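PDB 4ULV: cytochrome C, class II from Shewanella frigidimarina, which binds a covalently attached heme c whose iron can take up diatomic gases, and probably takes part in electron transfer. Local coordinates for residues 93-98 with 109-114. Sequence-based numbering, arbitrary orientation.
Sequences AALAVA and QAFANT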
ATOM      1  N   ALA A  93      10.606  -6.724   6.416  1.00  9.39           N
ATOM      2  CA  ALA A  93      11.630  -5.714   6.761  1.00  9.81           C
ATOM      3  C   ALA A  93      13.033  -6.314   6.488  1.00  9.84           C
ATOM      4  O   ALA A  93      13.957  -5.657   5.951  1.00 10.85           O
ATOM      5  CB  ALA A  93      11.514  -5.266   8.205  1.00 12.13           C
ATOM      6  N   ALA A  94      13.210  -7.573   6.894  1.00  9.93           N
ATOM      7  CA  ALA A  94      14.506  -8.251   6.709  1.00 10.36           C
ATOM      8  C   ALA A  94      14.878  -8.424   5.231  1.00  9.63           C
ATOM      9  O   ALA A  94      16.038  -8.287   4.830  1.00 11.32           O
ATOM     10  CB  ALA A  94      14.550  -9.576   7.422  1.00 11.12           C
ATOM     11  N   LEU A  95      13.870  -8.686   4.403  1.00  9.62           N
ATOM     12  CA  LEU A  95      14.124  -8.743   2.978  1.00  9.63           C
ATOM     13  C   LEU A  95      14.529  -7.403   2.391  1.00  8.00           C
ATOM     14  O   LEU A  95      15.407  -7.298   1.525  1.00  9.17           O
ATOM     15  CB  LEU A  95      12.853  -9.275   2.260  1.00 10.31           C
ATOM     16  CG  LEU A  95      12.804  -9.311   0.737  1.00  9.20           C
ATOM     17  CD1 LEU A  95      13.959 -10.130   0.162  1.00 10.37           C
ATOM     18  CD2 LEU A  95      11.467  -9.887   0.253  1.00 11.15           C
ATOM     19  N   ALA A  96      13.837  -6.357   2.859  1.00  8.91           N
ATOM     20  CA  ALA A  96      14.217  -5.001   2.461  1.00  8.85           C
ATOM     21  C   ALA A  96      15.676  -4.672   2.841  1.00  9.02           C
ATOM     22  O   ALA A  96      16.384  -4.039   2.053  1.00 10.19           O
ATOM     23  CB  ALA A  96      13.250  -3.970   2.991  1.00  9.58           C
ATOM     24  N   VAL A  97      16.101  -5.090   4.050  1.00  8.80           N
ATOM     25  CA  VAL A  97      17.510  -4.882   4.446  1.00  9.22           C
ATOM     26  C   VAL A  97      18.419  -5.697   3.518  1.00  9.52           C
ATOM     27  O   VAL A  97      19.418  -5.150   3.017  1.00 11.21           O
ATOM     28  CB  VAL A  97      17.723  -5.266   5.951  1.00 10.22           C
ATOM     29  CG1 VAL A  97      19.166  -5.293   6.311  1.00  9.63           C
ATOM     30  CG2 VAL A  97      17.007  -4.294   6.877  1.00 13.98           C
ATOM     31  N   ALA A  98      18.086  -6.981   3.266  1.00  9.11           N
ATOM     32  CA  ALA A  98      18.953  -7.798   2.438  1.00 10.62           C
ATOM     33  C   ALA A  98      19.103  -7.227   1.034  1.00  9.38           C
ATOM     34  O   ALA A  98      20.154  -7.268   0.407  1.00 11.56           O
ATOM     35  CB  ALA A  98      18.375  -9.225   2.345  1.00 10.48           C
ATOM     36  N   GLN A 109      17.689 -16.312   0.104  1.00 11.32           N
ATOM     37  CA  GLN A 109      17.179 -16.884   1.344  1.00 10.16           C
ATOM     38  C   GLN A 109      16.147 -15.961   2.056  1.00  9.74           C
ATOM     39  O   GLN A 109      15.131 -16.475   2.579  1.00 10.98           O
ATOM     40  CB  GLN A 109      18.322 -17.373   2.237  1.00 12.22           C
ATOM     41  CG  GLN A 109      17.782 -17.993   3.496  1.00 15.46           C
ATOM     42  CD  GLN A 109      17.132 -19.322   3.254  1.00 17.01           C
ATOM     43  OE1 GLN A 109      17.779 -20.235   2.773  1.00 30.07           O
ATOM     44  NE2 GLN A 109      15.881 -19.463   3.631  1.00 20.95           N
ATOM     45  N   ALA A 110      16.394 -14.658   2.078  1.00  9.10           N
ATOM     46  CA  ALA A 110      15.438 -13.719   2.642  1.00  7.35           C
ATOM     47  C   ALA A 110      14.096 -13.782   1.881  1.00  9.07           C
ATOM     48  O   ALA A 110      13.017 -13.695   2.489  1.00 11.66           O
ATOM     49  CB  ALA A 110      16.016 -12.330   2.671  1.00  9.97           C
ATOM     50  N   PHE A 111      14.208 -13.898   0.565  1.00  9.18           N
ATOM     51  CA  PHE A 111      12.993 -13.938  -0.280  1.00 10.68           C
ATOM     52  C   PHE A 111      12.242 -15.220   0.057  1.00 10.37           C
ATOM     53  O   PHE A 111      11.018 -15.192   0.241  1.00 11.65           O
ATOM     54  CB  PHE A 111      13.375 -13.853  -1.762  1.00 10.13           C
ATOM     55  CG  PHE A 111      12.177 -13.846  -2.672  1.00 10.17           C
ATOM     56  CD1 PHE A 111      11.577 -12.632  -2.980  1.00 12.31           C
ATOM     57  CD2 PHE A 111      11.694 -15.001  -3.262  1.00 12.27           C
ATOM     58  CE1 PHE A 111      10.438 -12.597  -3.776  1.00 14.28           C
ATOM     59  CE2 PHE A 111      10.599 -14.934  -4.086  1.00 14.02           C
ATOM     60  CZ  PHE A 111       9.982 -13.745  -4.323  1.00 16.29           C
ATOM     61  N   ALA A 112      12.937 -16.363   0.153  1.00 10.35           N
ATOM     62  CA  ALA A 112      12.313 -17.607   0.563  1.00 10.38           C
ATOM     63  C   ALA A 112      11.703 -17.551   1.946  1.00 10.43           C
ATOM     64  O   ALA A 112      10.633 -18.080   2.170  1.00 11.91           O
ATOM     65  CB  ALA A 112      13.302 -18.767   0.470  1.00  9.86           C
ATOM     66  N   ASN A 113      12.351 -16.867   2.876  1.00 10.19           N
ATOM     67  CA  ASN A 113      11.836 -16.761   4.217  1.00  9.15           C
ATOM     68  C   ASN A 113      10.470 -16.007   4.160  1.00 10.63           C
ATOM     69  O   ASN A 113       9.515 -16.361   4.873  1.00 13.40           O
ATOM     70  CB  ASN A 113      12.772 -15.950   5.108  1.00  9.33           C
ATOM     71  CG  ASN A 113      14.047 -16.714   5.490  1.00  9.59           C
ATOM     72  OD1 ASN A 113      14.135 -17.958   5.336  1.00 11.38           O
ATOM     73  ND2 ASN A 113      15.012 -16.001   6.027  1.00 11.53           N
ATOM     74  N   THR A 114      10.431 -14.935   3.365  1.00  9.23           N
ATOM     75  CA  THR A 114       9.182 -14.161   3.260  1.00  9.63           C
ATOM     76  C   THR A 114       8.105 -15.029   2.572  1.00  9.31           C
ATOM     77  O   THR A 114       6.934 -15.078   3.053  1.00 10.93           O
ATOM     78  CB  THR A 114       9.479 -12.897   2.513  1.00  9.13           C
ATOM     79  OG1 THR A 114      10.461 -12.115   3.251  1.00 11.09           O
ATOM     80  CG2 THR A 114       8.244 -12.055   2.359  1.00 12.06           C
TER
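Ala110 meets the preceding helix with its bare methyl: CB lies 3.9 Å from Ala98 CB and equally far from Leu95 CD1. A small side chain suits Ala110, since the two antiparallel helix segments approach to 8.9 Å between axes and its CA is just 5.2 Å from that of Leu95; alanine suits position 98 because the two methyls meet directly. Leu95 is long enough to span from its own helix to the backbone of the other. With CG anti to the backbone N (chi1 174°), its forked end reaches across to helix 104-125, and CD1 settles 3.8 Å from Phe111 N. The Phe111 ring meets Leu95 CD2 obliquely and stacks with Phe23, a broad apolar group suited to a place facing helix 5-30. One turn on from Ala110, Thr114 crosses Leu95 at about a right angle, placing OG1 3.8 Å from Leu95 CB. Threonine offers the leucine a compact shape, while its buried hydroxyl is hydrogen-bonded to Asn91 OD1, one turn before Leu95. The contact thus joins helices 78-98 and 104-125 of the cytochrome c' four-helix bundle, with Thr114 beside the heme and Met26 of helix 5-30 touching both Leu95 and Phe111.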